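PDB 5K3J: acyl-coenzyme A oxidase acox-1.2 from Caenorhabditis elegans, which catalyses the FAD-dependent, O2-consuming desaturation of ascaroside-CoA with a five-carbon omega side chain, the first step of peroxisomal beta-oxidation in pheromone biosynthesis. Local coordinates for residues V218-E223 / K230-G235; S78-Y83 / L97-E102; R19-D24 / A601-D606. All blocks are in the same frame, centred on the assembly; numbering follows the deposited sequence.

Contact 1 (V218-E223 / K230-G235); sequences VQLRDE and KGVTVG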
loop_
_atom_site.group_PDB
_atom_site.type_symbol
_atom_site.label_atom_id
_atom_site.label_comp_id
_atom_site.label_asym_id
_atom_site.label_seq_id
_atom_site.Cartn_x
_atom_site.Cartn_y
_atom_site.Cartn_z
ATOM N N VAL A 218 31.667 -15.500 -8.271
ATOM C CA VAL A 218 32.135 -16.075 -7.025
ATOM C C VAL A 218 31.355 -17.334 -6.695
ATOM O O VAL A 218 30.127 -17.304 -6.636
ATOM C CB VAL A 218 32.000 -15.074 -5.861
ATOM C CG1 VAL A 218 32.618 -15.646 -4.587
ATOM C CG2 VAL A 218 32.636 -13.752 -6.231
ATOM N N GLN A 219 32.064 -18.443 -6.498
ATOM C CA GLN A 219 31.436 -19.633 -5.940
ATOM C C GLN A 219 31.328 -19.443 -4.435
ATOM O O GLN A 219 32.305 -19.079 -3.785
ATOM C CB GLN A 219 32.223 -20.905 -6.269
ATOM C CG GLN A 219 31.586 -22.163 -5.684
ATOM C CD GLN A 219 32.305 -23.440 -6.077
ATOM O OE1 GLN A 219 33.412 -23.402 -6.613
ATOM N NE2 GLN A 219 31.675 -24.581 -5.810
ATOM N N LEU A 220 30.141 -19.673 -3.886
ATOM C CA LEU A 220 29.900 -19.410 -2.474
ATOM C C LEU A 220 29.801 -20.700 -1.682
ATOM O O LEU A 220 30.318 -20.801 -0.569
ATOM C CB LEU A 220 28.624 -18.587 -2.294
ATOM C CG LEU A 220 28.638 -17.203 -2.940
ATOM C CD1 LEU A 220 27.337 -16.501 -2.654
ATOM C CD2 LEU A 220 29.808 -16.394 -2.415
ATOM N N ARG A 221 29.134 -21.687 -2.265
ATOM C CA ARG A 221 28.913 -22.954 -1.589
ATOM C C ARG A 221 29.440 -24.121 -2.413
ATOM O O ARG A 221 29.432 -24.084 -3.647
ATOM C CB ARG A 221 27.426 -23.147 -1.302
ATOM C CG ARG A 221 26.832 -22.117 -0.354
ATOM C CD ARG A 221 25.323 -22.214 -0.357
ATOM N NE ARG A 221 24.693 -21.314 0.600
ATOM C CZ ARG A 221 24.370 -21.658 1.841
ATOM N NH1 ARG A 221 24.622 -22.879 2.282
ATOM N NH2 ARG A 221 23.793 -20.780 2.643
ATOM N N ASP A 222 29.905 -25.150 -1.715
ATOM C CA ASP A 222 30.347 -26.386 -2.346
ATOM C C ASP A 222 29.218 -26.979 -3.190
ATOM O O ASP A 222 28.098 -27.133 -2.713
ATOM C CB ASP A 222 30.812 -27.380 -1.275
ATOM C CG ASP A 222 31.522 -28.587 -1.855
ATOM O OD1 ASP A 222 30.859 -29.619 -2.101
ATOM O OD2 ASP A 222 32.751 -28.505 -2.059
ATOM N N GLU A 223 29.511 -27.299 -4.447
ATOM C CA GLU A 223 28.481 -27.787 -5.363
ATOM C C GLU A 223 27.911 -29.134 -4.931
ATOM O O GLU A 223 26.824 -29.525 -5.361
ATOM C CB GLU A 223 29.032 -27.903 -6.787
ATOM C CG GLU A 223 29.182 -26.581 -7.522
ATOM C CD GLU A 223 29.066 -26.749 -9.029
ATOM O OE1 GLU A 223 28.240 -27.578 -9.475
ATOM O OE2 GLU A 223 29.801 -26.057 -9.767
ATOM N N LYS A 230 35.541 -21.374 2.187
ATOM C CA LYS A 230 36.391 -20.606 3.089
ATOM C C LYS A 230 36.479 -19.138 2.693
ATOM O O LYS A 230 37.002 -18.805 1.630
ATOM C CB LYS A 230 37.793 -21.213 3.130
ATOM C CG LYS A 230 38.841 -20.308 3.748
ATOM C CD LYS A 230 40.165 -20.471 3.027
ATOM C CE LYS A 230 41.215 -19.524 3.571
ATOM N NZ LYS A 230 42.402 -19.492 2.676
ATOM N N GLY A 231 35.976 -18.266 3.564
ATOM C CA GLY A 231 36.005 -16.834 3.331
ATOM C C GLY A 231 34.627 -16.256 3.079
ATOM O O GLY A 231 34.480 -15.059 2.827
ATOM N N VAL A 232 33.614 -17.112 3.158
ATOM C CA VAL A 232 32.250 -16.719 2.823
ATOM C C VAL A 232 31.312 -16.735 4.030
ATOM O O VAL A 232 31.136 -17.760 4.692
ATOM C CB VAL A 232 31.666 -17.630 1.723
ATOM C CG1 VAL A 232 30.153 -17.474 1.641
ATOM C CG2 VAL A 232 32.317 -17.316 0.384
ATOM N N THR A 233 30.723 -15.579 4.314
ATOM C CA THR A 233 29.662 -15.478 5.303
ATOM C C THR A 233 28.356 -15.218 4.566
ATOM O O THR A 233 28.288 -14.330 3.712
ATOM C CB THR A 233 29.929 -14.359 6.325
ATOM O OG1 THR A 233 31.223 -14.545 6.911
ATOM C CG2 THR A 233 28.879 -14.378 7.426
ATOM N N VAL A 234 27.325 -15.994 4.883
ATOM C CA VAL A 234 26.090 -15.942 4.110
ATOM C C VAL A 234 24.865 -16.360 4.942
ATOM O O VAL A 234 24.899 -17.334 5.697
ATOM C CB VAL A 234 26.233 -16.813 2.824
ATOM C CG1 VAL A 234 25.247 -17.953 2.783
ATOM C CG2 VAL A 234 26.115 -15.950 1.571
ATOM N N GLY A 235 23.792 -15.583 4.817
ATOM C CA GLY A 235 22.562 -15.838 5.546
ATOM C C GLY A 235 21.411 -14.987 5.041
ATOM O O GLY A 235 21.611 -14.074 4.245
#

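Contact 2 (S78-Y83 / L97-E102); sequences SILTKY and LHLHRE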
loop_
_atom_site.group_PDB
_atom_site.type_symbol
_atom_site.label_atom_id
_atom_site.label_comp_id
_atom_site.label_asym_id
_atom_site.label_seq_id
_atom_site.Cartn_x
_atom_site.Cartn_y
_atom_site.Cartn_z
ATOM N N SER A 78 11.650 -27.512 -8.173
ATOM C CA SER A 78 12.410 -28.713 -8.487
ATOM C C SER A 78 11.561 -29.667 -9.308
ATOM O O SER A 78 12.066 -30.364 -10.185
ATOM C CB SER A 78 12.899 -29.402 -7.210
ATOM O OG SER A 78 11.827 -30.011 -6.511
ATOM N N ILE A 79 10.265 -29.698 -9.017
ATOM C CA ILE A 79 9.331 -30.504 -9.794
ATOM C C ILE A 79 9.145 -29.889 -11.179
ATOM O O ILE A 79 9.216 -30.584 -12.195
ATOM C CB ILE A 79 7.959 -30.621 -9.106
ATOM C CG1 ILE A 79 8.109 -31.223 -7.710
ATOM C CG2 ILE A 79 7.020 -31.468 -9.945
ATOM C CD1 ILE A 79 6.828 -31.234 -6.920
ATOM N N LEU A 80 8.913 -28.579 -11.204
ATOM C CA LEU A 80 8.703 -27.843 -12.444
ATOM C C LEU A 80 9.891 -27.971 -13.390
ATOM O O LEU A 80 9.720 -28.052 -14.606
ATOM C CB LEU A 80 8.437 -26.369 -12.138
ATOM C CG LEU A 80 8.070 -25.459 -13.303
ATOM C CD1 LEU A 80 6.759 -25.923 -13.923
ATOM C CD2 LEU A 80 7.979 -24.008 -12.849
ATOM N N THR A 81 11.094 -27.985 -12.823
ATOM C CA THR A 81 12.314 -28.098 -13.614
ATOM C C THR A 81 12.357 -29.436 -14.351
ATOM O O THR A 81 12.817 -29.512 -15.491
ATOM C CB THR A 81 13.565 -27.938 -12.731
ATOM O OG1 THR A 81 13.560 -26.632 -12.140
ATOM C CG2 THR A 81 14.837 -28.110 -13.547
ATOM N N LYS A 82 11.857 -30.485 -13.704
ATOM C CA LYS A 82 11.771 -31.796 -14.339
ATOM C C LYS A 82 10.807 -31.764 -15.522
ATOM O O LYS A 82 11.132 -32.236 -16.612
ATOM C CB LYS A 82 11.330 -32.855 -13.328
ATOM C CG LYS A 82 10.495 -33.973 -13.930
ATOM C CD LYS A 82 9.945 -34.910 -12.873
ATOM C CE LYS A 82 8.723 -35.642 -13.400
ATOM N NZ LYS A 82 8.904 -36.099 -14.808
ATOM N N TYR A 83 9.625 -31.197 -15.303
ATOM C CA TYR A 83 8.607 -31.120 -16.345
ATOM C C TYR A 83 8.868 -29.986 -17.337
ATOM O O TYR A 83 8.066 -29.763 -18.244
ATOM C CB TYR A 83 7.217 -30.939 -15.728
ATOM C CG TYR A 83 6.644 -32.176 -15.063
ATOM C CD1 TYR A 83 6.185 -33.247 -15.821
ATOM C CD2 TYR A 83 6.539 -32.262 -13.680
ATOM C CE1 TYR A 83 5.654 -34.376 -15.221
ATOM C CE2 TYR A 83 6.006 -33.386 -13.069
ATOM C CZ TYR A 83 5.566 -34.439 -13.845
ATOM O OH TYR A 83 5.038 -35.558 -13.245
ATOM N N LEU A 97 8.152 -17.495 -18.462
ATOM C CA LEU A 97 7.508 -16.552 -17.561
ATOM C C LEU A 97 6.062 -16.935 -17.282
ATOM O O LEU A 97 5.599 -16.814 -16.151
ATOM C CB LEU A 97 7.571 -15.134 -18.129
ATOM C CG LEU A 97 8.923 -14.425 -18.017
ATOM C CD1 LEU A 97 8.783 -12.941 -18.347
ATOM C CD2 LEU A 97 9.554 -14.627 -16.638
ATOM N N HIS A 98 5.348 -17.396 -18.305
ATOM C CA HIS A 98 3.971 -17.834 -18.109
ATOM C C HIS A 98 3.929 -19.058 -17.205
ATOM O O HIS A 98 3.108 -19.141 -16.293
ATOM C CB HIS A 98 3.289 -18.158 -19.436
ATOM C CG HIS A 98 1.956 -18.821 -19.274
ATOM N ND1 HIS A 98 0.798 -18.117 -19.017
ATOM C CD2 HIS A 98 1.601 -20.127 -19.306
ATOM C CE1 HIS A 98 -0.213 -18.959 -18.913
ATOM N NE2 HIS A 98 0.245 -20.186 -19.084
ATOM N N LEU A 99 4.826 -20.004 -17.464
ATOM C CA LEU A 99 4.863 -21.247 -16.708
ATOM C C LEU A 99 5.167 -21.011 -15.228
ATOM O O LEU A 99 4.557 -21.628 -14.357
ATOM C CB LEU A 99 5.893 -22.202 -17.311
ATOM C CG LEU A 99 5.976 -23.567 -16.639
ATOM C CD1 LEU A 99 4.642 -24.269 -16.746
ATOM C CD2 LEU A 99 7.078 -24.414 -17.254
ATOM N N HIS A 100 6.102 -20.108 -14.946
ATOM C CA HIS A 100 6.512 -19.854 -13.572
ATOM C C HIS A 100 5.533 -18.931 -12.850
ATOM O O HIS A 100 5.236 -19.142 -11.674
ATOM C CB HIS A 100 7.925 -19.270 -13.541
ATOM C CG HIS A 100 8.994 -20.271 -13.852
ATOM N ND1 HIS A 100 9.341 -20.617 -15.141
ATOM C CD2 HIS A 100 9.781 -21.016 -13.041
ATOM C CE1 HIS A 100 10.299 -21.525 -15.110
ATOM N NE2 HIS A 100 10.586 -21.784 -13.846
ATOM N N ARG A 101 5.024 -17.919 -13.550
ATOM C CA ARG A 101 4.035 -17.021 -12.956
ATOM C C ARG A 101 2.778 -17.790 -12.567
ATOM O O ARG A 101 2.089 -17.421 -11.618
ATOM C CB ARG A 101 3.660 -15.884 -13.908
ATOM C CG ARG A 101 4.657 -14.734 -13.984
ATOM C CD ARG A 101 4.188 -13.698 -14.999
ATOM N NE ARG A 101 5.138 -12.607 -15.195
ATOM C CZ ARG A 101 5.248 -11.926 -16.329
ATOM N NH1 ARG A 101 4.477 -12.243 -17.362
ATOM N NH2 ARG A 101 6.132 -10.942 -16.442
ATOM N N GLU A 102 2.481 -18.854 -13.306
ATOM C CA GLU A 102 1.305 -19.660 -13.016
ATOM C C GLU A 102 1.589 -20.748 -11.996
ATOM O O GLU A 102 0.957 -20.790 -10.945
ATOM C CB GLU A 102 0.746 -20.294 -14.290
ATOM C CG GLU A 102 -0.379 -21.281 -14.005
ATOM C CD GLU A 102 -1.121 -21.705 -15.258
ATOM O OE1 GLU A 102 -1.071 -22.904 -15.610
ATOM O OE2 GLU A 102 -1.764 -20.841 -15.893
#

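Contact 3 (R19-D24 / A601-D606); sequences RMATFD and AVSLVD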
loop_
_atom_site.group_PDB
_atom_site.type_symbol
_atom_site.label_atom_id
_atom_site.label_comp_id
_atom_site.label_asym_id
_atom_site.label_seq_id
_atom_site.Cartn_x
_atom_site.Cartn_y
_atom_site.Cartn_z
ATOM N N ARG A 19 -22.026 -12.794 -21.439
ATOM C CA ARG A 19 -22.910 -12.824 -22.596
ATOM C C ARG A 19 -22.936 -11.444 -23.254
ATOM O O ARG A 19 -23.380 -11.291 -24.392
ATOM C CB ARG A 19 -24.322 -13.252 -22.188
ATOM C CG ARG A 19 -24.995 -14.225 -23.145
ATOM C CD ARG A 19 -24.706 -15.672 -22.772
ATOM N NE ARG A 19 -23.722 -16.292 -23.655
ATOM C CZ ARG A 19 -23.554 -17.606 -23.767
ATOM N NH1 ARG A 19 -22.637 -18.096 -24.591
ATOM N NH2 ARG A 19 -24.310 -18.433 -23.053
ATOM N N MET A 20 -22.441 -10.444 -22.526
ATOM C CA MET A 20 -22.413 -9.064 -22.998
ATOM C C MET A 20 -21.129 -8.742 -23.761
ATOM O O MET A 20 -20.867 -7.580 -24.071
ATOM C CB MET A 20 -22.552 -8.089 -21.824
ATOM C CG MET A 20 -23.729 -8.369 -20.903
ATOM S SD MET A 20 -23.851 -7.220 -19.513
ATOM C CE MET A 20 -24.667 -5.821 -20.277
ATOM N N ALA A 21 -20.330 -9.762 -24.061
ATOM C CA ALA A 21 -19.044 -9.555 -24.730
ATOM C C ALA A 21 -19.220 -9.060 -26.166
ATOM O O ALA A 21 -19.920 -9.684 -26.961
ATOM C CB ALA A 21 -18.232 -10.844 -24.714
ATOM N N THR A 22 -18.578 -7.943 -26.493
ATOM C CA THR A 22 -18.685 -7.367 -27.826
ATOM C C THR A 22 -17.422 -7.566 -28.640
ATOM O O THR A 22 -17.109 -6.764 -29.519
ATOM C CB THR A 22 -19.029 -5.837 -27.745
ATOM O OG1 THR A 22 -17.808 -5.107 -27.645
ATOM C CG2 THR A 22 -19.911 -5.561 -26.558
ATOM N N PHE A 23 -16.711 -8.643 -28.335
ATOM C CA PHE A 23 -15.491 -8.977 -29.046
ATOM C C PHE A 23 -15.080 -10.418 -28.738
ATOM O O PHE A 23 -15.733 -11.095 -27.934
ATOM C CB PHE A 23 -14.346 -8.023 -28.683
ATOM C CG PHE A 23 -13.888 -8.134 -27.255
ATOM C CD1 PHE A 23 -14.523 -7.434 -26.238
ATOM C CD2 PHE A 23 -12.811 -8.935 -26.934
ATOM C CE1 PHE A 23 -14.087 -7.542 -24.928
ATOM C CE2 PHE A 23 -12.375 -9.048 -25.630
ATOM C CZ PHE A 23 -13.013 -8.351 -24.626
ATOM N N ASP A 24 -14.009 -10.891 -29.379
ATOM C CA ASP A 24 -13.489 -12.231 -29.124
ATOM C C ASP A 24 -12.321 -12.145 -28.145
ATOM O O ASP A 24 -11.364 -11.398 -28.365
ATOM C CB ASP A 24 -13.057 -12.897 -30.423
ATOM C CG ASP A 24 -13.017 -14.412 -30.314
ATOM O OD1 ASP A 24 -12.398 -14.934 -29.360
ATOM O OD2 ASP A 24 -13.610 -15.096 -31.181
ATOM N N ALA A 601 -16.627 -5.202 -19.023
ATOM C CA ALA A 601 -15.731 -5.247 -17.863
ATOM C C ALA A 601 -15.178 -6.642 -17.566
ATOM O O ALA A 601 -13.965 -6.827 -17.441
ATOM C CB ALA A 601 -16.448 -4.705 -16.629
ATOM N N VAL A 602 -16.071 -7.619 -17.456
ATOM C CA VAL A 602 -15.675 -8.979 -17.117
ATOM C C VAL A 602 -14.949 -9.632 -18.294
ATOM O O VAL A 602 -14.077 -10.481 -18.103
ATOM C CB VAL A 602 -16.897 -9.817 -16.701
ATOM C CG1 VAL A 602 -16.493 -11.248 -16.386
ATOM C CG2 VAL A 602 -17.570 -9.183 -15.496
ATOM N N SER A 603 -15.295 -9.212 -19.507
ATOM C CA SER A 603 -14.669 -9.740 -20.716
ATOM C C SER A 603 -13.258 -9.197 -20.915
ATOM O O SER A 603 -12.369 -9.914 -21.375
ATOM C CB SER A 603 -15.525 -9.420 -21.944
ATOM O OG SER A 603 -16.795 -10.040 -21.859
ATOM N N LEU A 604 -13.052 -7.930 -20.569
ATOM C CA LEU A 604 -11.751 -7.298 -20.766
ATOM C C LEU A 604 -10.688 -7.905 -19.853
ATOM O O LEU A 604 -9.497 -7.860 -20.163
ATOM C CB LEU A 604 -11.842 -5.784 -20.538
ATOM C CG LEU A 604 -12.455 -4.944 -21.665
ATOM C CD1 LEU A 604 -12.562 -3.479 -21.259
ATOM C CD2 LEU A 604 -11.650 -5.087 -22.949
ATOM N N VAL A 605 -11.119 -8.479 -18.732
ATOM C CA VAL A 605 -10.186 -9.076 -17.782
ATOM C C VAL A 605 -10.078 -10.588 -17.983
ATOM O O VAL A 605 -9.015 -11.171 -17.764
ATOM C CB VAL A 605 -10.587 -8.769 -16.321
ATOM C CG1 VAL A 605 -10.485 -7.272 -16.047
ATOM C CG2 VAL A 605 -11.988 -9.275 -16.025
ATOM N N ASP A 606 -11.173 -11.212 -18.417
ATOM C CA ASP A 606 -11.175 -12.633 -18.760
ATOM C C ASP A 606 -10.198 -12.890 -19.897
ATOM O O ASP A 606 -9.693 -14.001 -20.066
ATOM C CB ASP A 606 -12.577 -13.103 -19.160
ATOM C CG ASP A 606 -13.476 -13.341 -17.965
ATOM O OD1 ASP A 606 -12.953 -13.709 -16.892
ATOM O OD2 ASP A 606 -14.706 -13.157 -18.097
#

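Contact 1 (V218-E223 / K230-G235)
L220, just past the end of strand 210-219, and V232, at the start of strand 232-236, bring their CA atoms to 6.4 Å, the nearest approach of two segments that share no backbone hydrogen bond. The contact is therefore carried by side chains. L220 has CG anti to its carbonyl carbon (chi1 -62°), which sets its branched end against the two valines: CD2 meets V232 CG2 at 3.9 Å, the two side chains crossing at about a right angle, and CD1 lies more loosely, 4.4 Å from V234 CG2. L251 of strand 248-253 touches all three residues and closes the apolar cluster. In the middle beta domain of the acyl-CoA oxidase fold this is the loop that links strand 210-219 of the mixed sheet to strand 232-236 of the three-stranded antiparallel sheet. R221 reaches out with an extended chain, and its guanidinium end lies obliquely near V234 CG1. The charged end is held elsewhere, NH1 by the carbonyl O of H226 and NH2 by that of G192. Within 218-223, Q219 NE2 donates to R221 O at 3.2 Å from above the carbonyl plane (35° out of it).

Contact 2 (S78-Y83 / L97-E102)
L80 drives its forked end between L99 and H100, and both methyls find partners. CD2 lies over one face of the H100 imidazole, 3.7 Å from the ring centroid and 24° off the normal, a CH-pi contact displaced toward the rim; the nearest ring atom is H100 CD2, 3.5 Å from L80 CD2. The other methyl, CD1, rests against L99 CD2 at 3.7 Å, the two leucines running past each other in opposite directions. Both leucines place CG anti to the backbone N (L80 chi1 -175°, L99 -177°), which points each side chain at the facing helix; the closest CA atoms, those of L80 and H100, are 8.4 Å apart. H100 ND1 is hydrogen-bonded to the carbonyl O of S96, one turn back, which probably limits rotation of the ring. This buried three-residue core contrasts with K82, exposed and poorly ordered. S78 and T81 pack separately, on Y651 and M655 of the second subunit. Behind the core, L99 continues onto I45 and V49 of helix 36-49, and R101 lies on helix 287-315 beside E299, important for substrate binding. Helix 93-103 is thereby packed among helices 66-82, 36-49 and 287-315.

Contact 3 (R19-D24 / A601-D606)
The carbonyl O of S603 is approached by two groups: the hydroxyl of S607, hydrogen-bonded to it, and the edge of the F23 ring, whose CZ lies 3.7 Å from S603 O, near the ring plane. F23 CE1 also touches S603 CB at 3.8 Å. F23 CG stands between the backbone N and the carbonyl carbon (chi1 66°), which points the ring at helix 601-606. L604 adds a methyl, CD2, 3.9 Å from F23 CZ and oblique to the ring, with the two side chains at about a right angle. At the other end of the contact S603 OG, hydrogen-bonded to OD1 of N3, lies beside A21 CB. The loop is also tied to the residue just before helix 601-606, T22 N being hydrogen-bonded to N600 OD1. With alanine in place of F23, L604 CD2 would probably lose its aromatic neighbour and the S603 carbonyl the ring edge beside it. Around the contact, F23 also packs on P550 and V554 of helix 549-569 and on M28 of helix 25-32, and L604 meets L346 of helix 343-363, so the loop 19-24 packs among helices 25-32, 343-363, 549-569 and 601-606.

Contacts 2 and 3 are buried, whereas contact 1 is the partly buried one, on strand 232-236, an outermost strand of its sheet within the chain. The chemistry follows the elements joined: aliphatic packing between two strand-flanked segments in contact 1, a methyl-on-imidazole contact between helices in contact 2, and an aromatic edge against a helix carbonyl in contact 3. None holds the same elements as another. Contacts 1 and 2 close in series, about 27 Å apart between centres, and both touch the second subunit; contact 3, which no other chain reaches, encloses both in sequence. Its centre lies about 52 Å from that of contact 1, across the chain's centre.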